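Local coordinates for protein peptidylprolyl Isomerase (Naegleria fowleri, PDB 6MKE) that probably catalyses cis-trans isomerisation of peptide bonds preceding proline, as an FKBP-type isomerase, and binds the macrolide FK506 in its pocket, at residues A[43-48]-A[63-68]; A[75-80]-A[98-103]. All blocks are in the same frame, centred on the assembly; numbering follows the deposited sequence. Where two conformers were deposited one is given.

Contact 1 of 2, residues A[43-48]-A[63-68]; sequences SVHYTG and GQPFVF. With FK5 (8-deethyl-8-[but-3-enyl]-ascomycin), chain E.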
loop_
_atom_site.group_PDB
_atom_site.type_symbol
_atom_site.label_atom_id
_atom_site.label_comp_id
_atom_site.label_asym_id
_atom_site.label_seq_id
_atom_site.Cartn_x
_atom_site.Cartn_y
_atom_site.Cartn_z
ATOM N N SER A 43 5.363 -9.020 5.279
ATOM C CA SER A 43 6.348 -8.974 4.206
ATOM C C SER A 43 5.632 -8.767 2.880
ATOM O O SER A 43 4.688 -9.496 2.560
ATOM C CB SER A 43 7.181 -10.258 4.161
ATOM O OG SER A 43 7.978 -10.397 5.324
ATOM N N VAL A 44 6.080 -7.771 2.106
ATOM C CA VAL A 44 5.428 -7.413 0.851
ATOM C C VAL A 44 6.453 -7.093 -0.230
ATOM O O VAL A 44 7.622 -6.813 0.043
ATOM C CB VAL A 44 4.475 -6.200 1.004
ATOM C CG1 VAL A 44 3.438 -6.443 2.085
ATOM C CG2 VAL A 44 5.269 -4.935 1.289
ATOM N N HIS A 45 5.986 -7.147 -1.476
ATOM C CA HIS A 45 6.591 -6.448 -2.600
ATOM C C HIS A 45 5.754 -5.212 -2.901
ATOM O O HIS A 45 4.528 -5.233 -2.768
ATOM C CB HIS A 45 6.651 -7.329 -3.851
ATOM C CG HIS A 45 7.650 -8.440 -3.775
ATOM N ND1 HIS A 45 8.861 -8.315 -3.129
ATOM C CD2 HIS A 45 7.620 -9.698 -4.278
ATOM C CE1 HIS A 45 9.531 -9.448 -3.233
ATOM N NE2 HIS A 45 8.800 -10.304 -3.923
ATOM N N TYR A 46 6.410 -4.131 -3.314
ATOM C CA TYR A 46 5.643 -2.949 -3.670
ATOM C C TYR A 46 6.350 -2.150 -4.752
ATOM O O TYR A 46 7.562 -2.260 -4.955
ATOM C CB TYR A 46 5.348 -2.066 -2.445
ATOM C CG TYR A 46 6.492 -1.207 -1.955
ATOM C CD1 TYR A 46 6.759 0.033 -2.533
ATOM C CD2 TYR A 46 7.279 -1.615 -0.884
ATOM C CE1 TYR A 46 7.799 0.821 -2.080
ATOM C CE2 TYR A 46 8.314 -0.830 -0.419
ATOM C CZ TYR A 46 8.570 0.386 -1.017
ATOM O OH TYR A 46 9.602 1.167 -0.551
ATOM N N THR A 47 5.553 -1.346 -5.450
ATOM C CA THR A 47 6.026 -0.368 -6.418
ATOM C C THR A 47 5.142 0.860 -6.295
ATOM O O THR A 47 3.917 0.750 -6.370
ATOM C CB THR A 47 5.979 -0.916 -7.851
ATOM O OG1 THR A 47 6.851 -2.048 -7.963
ATOM C CG2 THR A 47 6.408 0.151 -8.844
ATOM N N GLY A 48 5.755 2.018 -6.097
ATOM C CA GLY A 48 5.032 3.269 -5.920
ATOM C C GLY A 48 5.178 4.160 -7.141
ATOM O O GLY A 48 6.277 4.308 -7.682
ATOM N N GLY A 63 15.860 -5.742 -4.135
ATOM C CA GLY A 63 16.010 -7.172 -4.326
ATOM C C GLY A 63 15.532 -8.048 -3.194
ATOM O O GLY A 63 15.966 -9.196 -3.094
ATOM N N GLN A 64 14.647 -7.547 -2.339
ATOM C CA GLN A 64 14.118 -8.339 -1.236
ATOM C C GLN A 64 12.804 -7.715 -0.790
ATOM O O GLN A 64 12.547 -6.539 -1.074
ATOM C CB GLN A 64 15.120 -8.410 -0.071
ATOM C CG GLN A 64 15.341 -7.099 0.657
ATOM C CD GLN A 64 16.266 -7.259 1.847
ATOM O OE1 GLN A 64 16.977 -8.258 1.962
ATOM N NE2 GLN A 64 16.258 -6.279 2.741
ATOM N N PRO A 65 11.949 -8.472 -0.103
ATOM C CA PRO A 65 10.654 -7.923 0.313
ATOM C C PRO A 65 10.814 -6.801 1.328
ATOM O O PRO A 65 11.823 -6.687 2.026
ATOM C CB PRO A 65 9.937 -9.127 0.937
ATOM C CG PRO A 65 10.663 -10.333 0.418
ATOM C CD PRO A 65 12.079 -9.896 0.255
ATOM N N PHE A 66 9.785 -5.960 1.395
ATOM C CA PHE A 66 9.703 -4.912 2.403
ATOM C C PHE A 66 8.929 -5.428 3.608
ATOM O O PHE A 66 7.906 -6.101 3.460
ATOM C CB PHE A 66 9.029 -3.664 1.833
ATOM C CG PHE A 66 8.754 -2.602 2.859
ATOM C CD1 PHE A 66 9.785 -1.834 3.374
ATOM C CD2 PHE A 66 7.464 -2.364 3.300
ATOM C CE1 PHE A 66 9.533 -0.851 4.315
ATOM C CE2 PHE A 66 7.205 -1.385 4.246
ATOM C CZ PHE A 66 8.241 -0.626 4.751
ATOM N N VAL A 67 9.428 -5.115 4.804
ATOM C CA VAL A 67 8.884 -5.645 6.049
ATOM C C VAL A 67 8.550 -4.483 6.975
ATOM O O VAL A 67 9.385 -3.600 7.196
ATOM C CB VAL A 67 9.867 -6.617 6.729
ATOM C CG1 VAL A 67 9.301 -7.118 8.052
ATOM C CG2 VAL A 67 10.184 -7.784 5.801
ATOM N N PHE A 68 7.330 -4.486 7.511
ATOM C CA PHE A 68 6.903 -3.479 8.474
ATOM C C PHE A 68 5.879 -4.106 9.409
ATOM O O PHE A 68 5.298 -5.152 9.111
ATOM C CB PHE A 68 6.331 -2.229 7.780
ATOM C CG PHE A 68 4.915 -2.386 7.271
ATOM C CD1 PHE A 68 3.838 -1.941 8.023
ATOM C CD2 PHE A 68 4.666 -2.948 6.029
ATOM C CE1 PHE A 68 2.540 -2.069 7.557
ATOM C CE2 PHE A 68 3.371 -3.073 5.552
ATOM C CZ PHE A 68 2.306 -2.639 6.321
HETATM C C1 FK5 E . 6.006 4.560 4.143
HETATM C C2 FK5 E . 5.644 4.144 2.720
HETATM C C3 FK5 E . 4.845 2.840 2.698
HETATM C C4 FK5 E . 5.759 1.638 2.915
HETATM C C5 FK5 E . 6.894 1.622 1.907
HETATM C C6 FK5 E . 7.681 2.913 1.961
HETATM C C8 FK5 E . 6.880 4.970 0.817
HETATM C C9 FK5 E . 7.978 4.824 -0.245
HETATM C C10 FK5 E . 9.312 5.578 -0.068
HETATM C C11 FK5 E . 9.151 6.850 0.781
HETATM C C12 FK5 E . 10.511 7.309 1.312
HETATM C C13 FK5 E . 11.266 6.190 1.996
HETATM C C14 FK5 E . 11.380 5.000 1.053
HETATM C C15 FK5 E . 12.039 3.770 1.655
HETATM C C16 FK5 E . 11.531 3.380 3.032
HETATM C C17 FK5 E . 11.989 2.000 3.528
HETATM C C18 FK5 E . 13.369 2.072 4.196
HETATM C C19 FK5 E . 13.391 2.686 5.574
HETATM C C20 FK5 E . 13.518 3.997 5.742
HETATM C C21 FK5 E . 13.446 4.765 7.040
HETATM C C22 FK5 E . 12.026 5.323 7.158
HETATM C C23 FK5 E . 10.989 4.349 7.675
HETATM C C24 FK5 E . 9.535 4.734 7.397
HETATM C C25 FK5 E . 9.062 4.446 5.965
HETATM C C26 FK5 E . 7.697 5.110 5.696
HETATM C C27 FK5 E . 7.689 6.612 5.877
HETATM C C28 FK5 E . 6.940 7.170 6.822
HETATM C C29 FK5 E . 6.872 8.613 7.214
HETATM C C30 FK5 E . 5.413 9.051 7.441
HETATM C C31 FK5 E . 5.298 10.504 7.861
HETATM C C32 FK5 E . 6.075 10.706 9.154
HETATM C C33 FK5 E . 7.529 10.316 8.966
HETATM C C34 FK5 E . 7.666 8.866 8.508
HETATM C C35 FK5 E . 8.469 7.978 0.010
HETATM C C36 FK5 E . 12.019 0.988 2.386
HETATM C C37 FK5 E . 13.204 1.719 6.708
HETATM C C38 FK5 E . 14.494 5.893 7.045
HETATM C C39 FK5 E . 14.649 6.528 8.390
HETATM C C40 FK5 E . 15.259 6.007 9.407
HETATM C C41 FK5 E . 9.010 2.946 5.684
HETATM C C42 FK5 E . 8.573 7.392 4.948
HETATM C C43 FK5 E . 12.580 7.470 3.523
HETATM C C44 FK5 E . 14.170 3.427 0.636
HETATM C C45 FK5 E . 3.336 11.660 7.138
HETATM N N7 FK5 E . 6.784 4.060 1.800
HETATM O O1 FK5 E . 7.322 4.750 4.345
HETATM O O2 FK5 E . 5.186 4.702 5.004
HETATM O O3 FK5 E . 6.111 5.916 0.698
HETATM O O4 FK5 E . 7.780 4.107 -1.208
HETATM O O5 FK5 E . 10.067 4.608 0.632
HETATM O O6 FK5 E . 10.038 5.887 -1.213
HETATM O O7 FK5 E . 12.568 6.639 2.371
HETATM O O8 FK5 E . 13.443 4.021 1.703
HETATM O O9 FK5 E . 11.731 6.457 6.850
HETATM O O10 FK5 E . 8.690 4.027 8.308
HETATM O O11 FK5 E . 3.941 10.851 8.136
HETATM O O12 FK5 E . 5.978 12.061 9.593
HETATM O O HOH W 1 10.527 -6.573 -3.345
#

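Contact 2 of 2, residues A[75-80]-A[98-103]; sequences VIRGWD and SDYAYG. With FK5 (8-deethyl-8-[but-3-enyl]-ascomycin), chain E.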
loop_
_atom_site.group_PDB
_atom_site.type_symbol
_atom_site.label_atom_id
_atom_site.label_comp_id
_atom_site.label_asym_id
_atom_site.label_seq_id
_atom_site.Cartn_x
_atom_site.Cartn_y
_atom_site.Cartn_z
ATOM N N VAL A 75 4.122 3.335 9.111
ATOM C CA VAL A 75 3.965 3.618 7.693
ATOM C C VAL A 75 2.787 4.570 7.523
ATOM O O VAL A 75 2.034 4.833 8.461
ATOM C CB VAL A 75 3.767 2.341 6.850
ATOM C CG1 VAL A 75 5.019 1.482 6.875
ATOM C CG2 VAL A 75 2.566 1.558 7.348
ATOM N N ILE A 76 2.631 5.081 6.299
ATOM C CA ILE A 76 1.560 6.030 6.033
ATOM C C ILE A 76 0.207 5.368 6.264
ATOM O O ILE A 76 0.043 4.150 6.109
ATOM C CB ILE A 76 1.657 6.606 4.610
ATOM C CG1 ILE A 76 1.578 5.495 3.561
ATOM C CG2 ILE A 76 2.943 7.413 4.450
ATOM C CD1 ILE A 76 1.678 6.007 2.136
ATOM N N ARG A 77 -0.771 6.190 6.649
ATOM C CA ARG A 77 -2.083 5.686 7.044
ATOM C C ARG A 77 -2.705 4.805 5.965
ATOM O O ARG A 77 -3.320 3.777 6.269
ATOM C CB ARG A 77 -2.996 6.867 7.370
ATOM C CG ARG A 77 -4.363 6.500 7.903
ATOM C CD ARG A 77 -4.963 7.681 8.648
ATOM N NE ARG A 77 -5.176 8.835 7.779
ATOM C CZ ARG A 77 -6.373 9.253 7.382
ATOM N NH1 ARG A 77 -7.464 8.615 7.781
ATOM N NH2 ARG A 77 -6.482 10.313 6.593
ATOM N N GLY A 78 -2.554 5.193 4.697
ATOM C CA GLY A 78 -3.110 4.396 3.617
ATOM C C GLY A 78 -2.562 2.984 3.566
ATOM O O GLY A 78 -3.269 2.056 3.162
ATOM N N TRP A 79 -1.306 2.795 3.975
ATOM C CA TRP A 79 -0.716 1.459 3.971
ATOM C C TRP A 79 -1.246 0.602 5.114
ATOM O O TRP A 79 -1.553 -0.578 4.913
ATOM C CB TRP A 79 0.810 1.553 4.044
ATOM C CG TRP A 79 1.488 1.408 2.713
ATOM C CD1 TRP A 79 1.351 2.225 1.626
ATOM C CD2 TRP A 79 2.422 0.389 2.333
ATOM N NE1 TRP A 79 2.139 1.773 0.594
ATOM C CE2 TRP A 79 2.808 0.650 1.005
ATOM C CE3 TRP A 79 2.973 -0.716 2.991
ATOM C CZ2 TRP A 79 3.715 -0.156 0.321
ATOM C CZ3 TRP A 79 3.869 -1.517 2.309
ATOM C CH2 TRP A 79 4.233 -1.231 0.988
ATOM N N ASP A 80 -1.343 1.167 6.321
ATOM C CA ASP A 80 -1.915 0.422 7.440
ATOM C C ASP A 80 -3.335 -0.031 7.117
ATOM O O ASP A 80 -3.677 -1.208 7.278
ATOM C CB ASP A 80 -1.895 1.273 8.714
ATOM C CG ASP A 80 -0.670 1.007 9.580
ATOM O OD1 ASP A 80 -0.141 -0.125 9.537
ATOM O OD2 ASP A 80 -0.239 1.926 10.314
ATOM N N SER A 98 -3.478 12.150 -0.668
ATOM C CA SER A 98 -2.433 12.800 0.117
ATOM C C SER A 98 -2.737 12.752 1.610
ATOM O O SER A 98 -1.836 12.524 2.423
ATOM C CB SER A 98 -2.253 14.246 -0.345
ATOM O OG SER A 98 -3.443 14.993 -0.156
ATOM N N ASP A 99 -4.000 12.959 1.996
ATOM C CA ASP A 99 -4.297 12.917 3.427
ATOM C C ASP A 99 -4.280 11.501 3.994
ATOM O O ASP A 99 -4.463 11.342 5.207
ATOM C CB ASP A 99 -5.639 13.597 3.730
ATOM C CG ASP A 99 -6.807 12.958 3.009
ATOM O OD1 ASP A 99 -6.642 12.563 1.838
ATOM O OD2 ASP A 99 -7.896 12.862 3.618
ATOM N N TYR A 100 -4.064 10.484 3.161
ATOM C CA TYR A 100 -3.749 9.136 3.615
ATOM C C TYR A 100 -2.278 8.796 3.415
ATOM O O TYR A 100 -1.885 7.637 3.591
ATOM C CB TYR A 100 -4.623 8.110 2.892
ATOM C CG TYR A 100 -6.059 8.106 3.356
ATOM C CD1 TYR A 100 -6.486 7.226 4.344
ATOM C CD2 TYR A 100 -6.988 8.988 2.814
ATOM C CE1 TYR A 100 -7.798 7.220 4.775
ATOM C CE2 TYR A 100 -8.307 8.987 3.242
ATOM C CZ TYR A 100 -8.702 8.102 4.223
ATOM O OH TYR A 100 -10.006 8.095 4.654
ATOM N N ALA A 101 -1.461 9.784 3.055
ATOM C CA ALA A 101 -0.047 9.568 2.791
ATOM C C ALA A 101 0.795 10.626 3.496
ATOM O O ALA A 101 0.809 10.694 4.730
ATOM C CB ALA A 101 0.218 9.577 1.284
ATOM N N TYR A 102 1.492 11.459 2.728
ATOM C CA TYR A 102 2.368 12.478 3.291
ATOM C C TYR A 102 1.731 13.859 3.342
ATOM O O TYR A 102 2.396 14.815 3.753
ATOM C CB TYR A 102 3.680 12.530 2.504
ATOM C CG TYR A 102 4.406 11.205 2.514
ATOM C CD1 TYR A 102 4.322 10.336 1.436
ATOM C CD2 TYR A 102 5.152 10.811 3.616
ATOM C CE1 TYR A 102 4.974 9.117 1.446
ATOM C CE2 TYR A 102 5.807 9.592 3.639
ATOM C CZ TYR A 102 5.714 8.748 2.549
ATOM O OH TYR A 102 6.361 7.532 2.563
ATOM N N GLY A 103 0.468 13.986 2.938
ATOM C CA GLY A 103 -0.258 15.235 3.118
ATOM C C GLY A 103 0.407 16.405 2.423
ATOM O O GLY A 103 0.834 16.318 1.266
HETATM C C1 FK5 E . 6.006 4.560 4.143
HETATM C C2 FK5 E . 5.644 4.144 2.720
HETATM C C3 FK5 E . 4.845 2.840 2.698
HETATM C C4 FK5 E . 5.759 1.638 2.915
HETATM C C5 FK5 E . 6.894 1.622 1.907
HETATM C C6 FK5 E . 7.681 2.913 1.961
HETATM C C8 FK5 E . 6.880 4.970 0.817
HETATM C C9 FK5 E . 7.978 4.824 -0.245
HETATM C C10 FK5 E . 9.312 5.578 -0.068
HETATM C C11 FK5 E . 9.151 6.850 0.781
HETATM C C12 FK5 E . 10.511 7.309 1.312
HETATM C C13 FK5 E . 11.266 6.190 1.996
HETATM C C14 FK5 E . 11.380 5.000 1.053
HETATM C C15 FK5 E . 12.039 3.770 1.655
HETATM C C16 FK5 E . 11.531 3.380 3.032
HETATM C C17 FK5 E . 11.989 2.000 3.528
HETATM C C18 FK5 E . 13.369 2.072 4.196
HETATM C C19 FK5 E . 13.391 2.686 5.574
HETATM C C20 FK5 E . 13.518 3.997 5.742
HETATM C C21 FK5 E . 13.446 4.765 7.040
HETATM C C22 FK5 E . 12.026 5.323 7.158
HETATM C C23 FK5 E . 10.989 4.349 7.675
HETATM C C24 FK5 E . 9.535 4.734 7.397
HETATM C C25 FK5 E . 9.062 4.446 5.965
HETATM C C26 FK5 E . 7.697 5.110 5.696
HETATM C C27 FK5 E . 7.689 6.612 5.877
HETATM C C28 FK5 E . 6.940 7.170 6.822
HETATM C C29 FK5 E . 6.872 8.613 7.214
HETATM C C30 FK5 E . 5.413 9.051 7.441
HETATM C C31 FK5 E . 5.298 10.504 7.861
HETATM C C32 FK5 E . 6.075 10.706 9.154
HETATM C C33 FK5 E . 7.529 10.316 8.966
HETATM C C34 FK5 E . 7.666 8.866 8.508
HETATM C C35 FK5 E . 8.469 7.978 0.010
HETATM C C36 FK5 E . 12.019 0.988 2.386
HETATM C C37 FK5 E . 13.204 1.719 6.708
HETATM C C38 FK5 E . 14.494 5.893 7.045
HETATM C C39 FK5 E . 14.649 6.528 8.390
HETATM C C40 FK5 E . 15.259 6.007 9.407
HETATM C C41 FK5 E . 9.010 2.946 5.684
HETATM C C42 FK5 E . 8.573 7.392 4.948
HETATM C C43 FK5 E . 12.580 7.470 3.523
HETATM C C44 FK5 E . 14.170 3.427 0.636
HETATM C C45 FK5 E . 3.336 11.660 7.138
HETATM N N7 FK5 E . 6.784 4.060 1.800
HETATM O O1 FK5 E . 7.322 4.750 4.345
HETATM O O2 FK5 E . 5.186 4.702 5.004
HETATM O O3 FK5 E . 6.111 5.916 0.698
HETATM O O4 FK5 E . 7.780 4.107 -1.208
HETATM O O5 FK5 E . 10.067 4.608 0.632
HETATM O O6 FK5 E . 10.038 5.887 -1.213
HETATM O O7 FK5 E . 12.568 6.639 2.371
HETATM O O8 FK5 E . 13.443 4.021 1.703
HETATM O O9 FK5 E . 11.731 6.457 6.850
HETATM O O10 FK5 E . 8.690 4.027 8.308
HETATM O O11 FK5 E . 3.941 10.851 8.136
HETATM O O12 FK5 E . 5.978 12.061 9.593
HETATM O O HOH W 2 -0.098 8.909 6.344
HETATM O O HOH W 3 -2.502 10.133 7.350
HETATM O O HOH W 4 -9.869 8.389 7.351
#

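Contact 1 of 2, residues A[43-48]-A[63-68]
Pro65 lies beside His45 of strand 41-50, just after the loop residue Gln64, and its CA comes to 3.2 Å from Val44 O. The pyrrolidine ring runs alongside the His45 imidazole, Pro65 CG at 3.9 Å from His45 CE1, the two side chains pointing the same way. At Phe66 the chain becomes a strand and forms an antiparallel hydrogen-bonded pair with Val44: Phe66 N gives to Val44 O at 2.7 Å, and Val44 N gives to Phe66 O at 2.8 Å. Phe66 O also receives a CA-H...O contact from Ser43 CA.

Phe66 has its ring in contact with Val44, Tyr46 and the ligand. With CG anti to the backbone N (chi1 173°), it extends past Val44, whose CG2 meets the ring edge at Phe66 CD2, and reaches the ligand. Tyr46 turns its own edge toward the Phe66 face in an offset edge-to-face pair, centroids 5.5 Å apart and planes at 85°, while Tyr46 CE2 touches Phe66 CB at 3.7 Å. Both rings present a face to FK5 C5, and Phe66 CE2 comes within 3.6 Å of FK5 C4, so two nearly perpendicular aromatics form a corner of the macrolide pocket of this FKBP fold. The Tyr46 hydroxyl is hydrogen-bonded to Asp57.

Val67 turns to the other face of the sheet, on the side of Ser43, with which it forms an antiparallel non-hydrogen-bonded pair, Val67 CA and Ser43 CA 4.6 Å apart.

Strand 117-126 pairs with strand 41-50 through Ser43, His45 and Thr47, and its Ile121 packs against Val44. Phe68 leads on to helix 77-84, touching Trp79, Asp80 and Val83.

Contact 2 of 2, residues A[75-80]-A[98-103]
Arg77 NH2 donates to Asp99 O at 2.7 Å, and Gly78 N donates to Tyr100 O at 2.8 Å, joining the start of helix 77-84 of the FKBP fold to the 3-10 turn 98-100. The two bonds differ in approach: Gly78 N lies in the carbonyl plane on a lone pair, whereas Arg77 NH2 stands 44° above the plane of its acceptor. Water 3 links Arg77 NE to that same Asp99 O. The Asp99 carboxylate instead makes its salt bridge with Arg21.

A bend at chi3 (63°) folds the Arg77 guanidinium flat over Tyr100, planes at 18°, in a cation-pi stack with Arg77 CZ 3.9 Å from the ring centroid. Tyr100 OH is held by Asp19, and water 4 joins it to Arg77 NH1.

Further in, Ile76, the helix N-cap residue, packs its CD1 on Ala101 CB at 3.9 Å. Its backbone N binds FK5 O2 at 2.9 Å, and FK5 C3 sits over the centre of one face of the Trp79 indole. Ile76 CG2 sits over a face of Tyr102 in a CH-pi contact, 3.8 Å from the ring centroid, while at the ring edge Tyr102 OH donates a very short 2.5 Å bond to FK5 O3.

Overall arrangement
The centres of contacts 1 and 2 lie about 17 Å apart, and the two follow in series along the chain: 43-48 with 63-68 is closed before 75-80 opens toward 98-103. Strand 66-69 leads into helix 77-84. Trp79 joins them physically, with Phe68 CE2 3.5 Å from Trp79 CE3 and Tyr46 CD2 3.6 Å from Trp79 CH2. Contact 1 belongs to the antiparallel sheet; contact 2 ties the helix to the loop between strands 91-96 and 117-126. Both touch FK5, and together they supply sheet, helix and loop walls of one binding pocket.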